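Local coordinates for ABC-type transport system, sugar-family extracellular solute-binding protein (Peptoclostridium difficile 630, PDB 6HNI), which binds tyrosine as the substrate-binding lipoprotein of an ABC transport system, probably delivering it for uptake, and has adhesive properties, at residues H34-A39 and I256-L261. The protein carries 1 engineered substitution. Sequence-based numbering, arbitrary orientation.
With TYR (tyrosine), chain B.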
loop_
_atom_site.group_PDB
_atom_site.type_symbol
_atom_site.label_atom_id
_atom_site.label_comp_id
_atom_site.label_asym_id
_atom_site.label_seq_id
_atom_site.Cartn_x
_atom_site.Cartn_y
_atom_site.Cartn_z
ATOM N N HIS A 34 -1.976 8.305 4.014
ATOM C CA HIS A 34 -1.478 7.292 4.963
ATOM C C HIS A 34 0.023 7.107 4.631
ATOM O O HIS A 34 0.435 7.481 3.522
ATOM C CB HIS A 34 -2.307 5.995 5.084
ATOM C CG HIS A 34 -2.339 5.060 3.901
ATOM N ND1 HIS A 34 -1.321 4.173 3.614
ATOM C CD2 HIS A 34 -3.356 4.742 3.054
ATOM C CE1 HIS A 34 -1.695 3.405 2.599
ATOM N NE2 HIS A 34 -2.940 3.706 2.260
ATOM N N PRO A 35 0.839 6.612 5.570
ATOM C CA PRO A 35 2.286 6.787 5.384
ATOM C C PRO A 35 2.862 6.261 4.101
ATOM O O PRO A 35 3.716 6.934 3.462
ATOM C CB PRO A 35 2.899 6.118 6.613
ATOM C CG PRO A 35 1.847 6.343 7.682
ATOM C CD PRO A 35 0.539 6.204 6.955
ATOM N N ALA A 36 2.442 5.125 3.661
ATOM C CA ALA A 36 2.989 4.520 2.465
ATOM C C ALA A 36 2.667 5.379 1.276
ATOM O O ALA A 36 3.519 5.573 0.372
ATOM C CB ALA A 36 2.401 3.104 2.261
ATOM N N LEU A 37 1.439 5.865 1.173
ATOM C CA LEU A 37 1.079 6.655 -0.013
ATOM C C LEU A 37 1.844 7.959 -0.034
ATOM O O LEU A 37 2.335 8.366 -1.117
ATOM C CB LEU A 37 -0.421 6.903 -0.102
ATOM C CG LEU A 37 -1.326 5.650 -0.003
ATOM C CD1 LEU A 37 -2.722 5.996 -0.403
ATOM C CD2 LEU A 37 -0.828 4.461 -0.815
ATOM N N ASP A 38 1.947 8.611 1.093
ATOM C CA ASP A 38 2.729 9.867 1.226
ATOM C C ASP A 38 4.177 9.634 0.835
ATOM O O ASP A 38 4.806 10.476 0.148
ATOM C CB ASP A 38 2.723 10.341 2.687
ATOM C CG ASP A 38 1.385 10.938 3.164
ATOM O OD1 ASP A 38 0.430 11.112 2.348
ATOM O OD2 ASP A 38 1.283 11.223 4.416
ATOM N N ALA A 39 4.740 8.514 1.239
ATOM C CA ALA A 39 6.159 8.203 0.940
ATOM C C ALA A 39 6.377 8.059 -0.561
ATOM O O ALA A 39 7.421 8.535 -1.117
ATOM C CB ALA A 39 6.637 6.954 1.696
ATOM N N ILE A 256 8.428 -3.538 2.225
ATOM C CA ILE A 256 9.223 -2.746 1.250
ATOM C C ILE A 256 9.263 -1.296 1.634
ATOM O O ILE A 256 8.535 -0.781 2.502
ATOM C CB ILE A 256 8.655 -2.903 -0.158
ATOM C CG1 ILE A 256 7.286 -2.204 -0.276
ATOM C CG2 ILE A 256 8.669 -4.360 -0.598
ATOM C CD1 ILE A 256 6.806 -1.958 -1.672
ATOM N N ASN A 257 10.161 -0.577 0.953
ATOM C CA ASN A 257 10.353 0.878 1.184
ATOM C C ASN A 257 9.583 1.642 0.142
ATOM O O ASN A 257 9.950 1.675 -1.073
ATOM C CB ASN A 257 11.867 1.190 1.114
ATOM C CG ASN A 257 12.206 2.635 1.407
ATOM O OD1 ASN A 257 11.511 3.543 0.986
ATOM N ND2 ASN A 257 13.351 2.849 2.097
ATOM N N TYR A 258 8.526 2.316 0.584
ATOM C CA TYR A 258 7.626 2.978 -0.360
ATOM C C TYR A 258 8.215 4.276 -0.973
ATOM O O TYR A 258 7.896 4.599 -2.120
ATOM C CB TYR A 258 6.285 3.260 0.308
ATOM C CG TYR A 258 5.335 2.063 0.241
ATOM C CD1 TYR A 258 5.459 0.998 1.154
ATOM C CD2 TYR A 258 4.352 1.985 -0.694
ATOM C CE1 TYR A 258 4.608 -0.072 1.081
ATOM C CE2 TYR A 258 3.442 0.905 -0.723
ATOM C CZ TYR A 258 3.627 -0.124 0.164
ATOM O OH TYR A 258 2.737 -1.205 0.170
ATOM N N GLU A 259 9.064 4.960 -0.222
ATOM C CA GLU A 259 9.755 6.136 -0.823
ATOM C C GLU A 259 10.596 5.653 -1.987
ATOM O O GLU A 259 10.609 6.309 -3.067
ATOM C CB GLU A 259 10.576 6.866 0.207
ATOM C CG GLU A 259 11.124 8.158 -0.442
ATOM C CD GLU A 259 11.836 9.127 0.503
ATOM O OE1 GLU A 259 11.599 9.126 1.743
ATOM O OE2 GLU A 259 12.623 9.949 -0.030
ATOM N N LYS A 260 11.351 4.579 -1.823
ATOM C CA LYS A 260 12.147 4.026 -2.959
ATOM C C LYS A 260 11.281 3.595 -4.113
ATOM O O LYS A 260 11.655 3.695 -5.298
ATOM C CB LYS A 260 13.095 2.916 -2.523
ATOM C CG LYS A 260 14.130 3.366 -1.507
ATOM C CD LYS A 260 15.050 2.248 -1.077
ATOM C CE LYS A 260 16.134 2.728 -0.147
ATOM N NZ LYS A 260 17.180 1.693 -0.075
ATOM N N LEU A 261 10.122 3.015 -3.824
ATOM C CA LEU A 261 9.172 2.608 -4.872
ATOM C C LEU A 261 8.671 3.826 -5.680
ATOM O O LEU A 261 8.568 3.753 -6.907
ATOM C CB LEU A 261 7.998 1.795 -4.277
ATOM C CG LEU A 261 7.201 0.939 -5.242
ATOM C CD1 LEU A 261 7.969 -0.339 -5.596
ATOM C CD2 LEU A 261 5.829 0.552 -4.619
HETATM N N TYR B . -1.554 -1.772 -1.940
HETATM C CA TYR B . -2.595 -0.735 -1.832
HETATM C C TYR B . -3.322 -0.605 -3.161
HETATM O O TYR B . -4.114 0.319 -3.301
HETATM C CB TYR B . -2.066 0.584 -1.233
HETATM C CG TYR B . -1.626 0.438 0.186
HETATM C CD1 TYR B . -2.593 0.166 1.198
HETATM C CD2 TYR B . -0.324 0.480 0.585
HETATM C CE1 TYR B . -2.195 -0.052 2.491
HETATM C CE2 TYR B . 0.091 0.266 1.881
HETATM C CZ TYR B . -0.880 -0.017 2.870
HETATM O OH TYR B . -0.485 -0.244 4.173
HETATM O OXT TYR B . -3.189 -1.457 -4.015
#
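The first turns of helices 35-50 and 258-273 meet beside the bound tyrosine, their backbones nearest at Ala39 and Glu259, whose CA atoms are 4.5 Å apart. The fold is the two-lobed periplasmic-binding-protein type, here closed on its ligand, and His34, Ala36 and Tyr258 all belong to the ligand pocket. Ala36 and Tyr258 carry the contact. The methyl CB of Ala36 sits over the middle of the Tyr258 ring, 3.6 Å from its centroid and 9° off the normal, a CH-pi contact over the face. Ile256 CD1, from the same segment as the ring, lies on the opposite face, offset toward the rim. The far end of the ring reaches the ligand, with Tyr258 OH 3.5 Å from ligand CE2; that hydroxyl is hydrogen-bonded to Asp137, which also binds the ligand. The Ala36 methyl touches the same ligand carbon, CE2, at 3.7 Å, so one small side chain packs against two aromatic rings. His34, the N-cap of its helix, meets the ligand ring obliquely, its CE1 3.5 Å from ligand CE1; Leu37 CG lies over one face of the imidazole, and NE2 bonds to Asn218, another ligand partner. One turn after Ala36, Ala39 CB packs 4.0 Å from Tyr258 CB. Glu259, with CG anti to its own N (chi1 -173°) and an extended chain, passes CB and CG beside Ala39 O and ends in a salt bridge with Lys46. Backbone meets backbone here too: Glu259 CA directs its C-H at Ala39 O, 3.4 Å away, with an angle of 160° at the hydrogen.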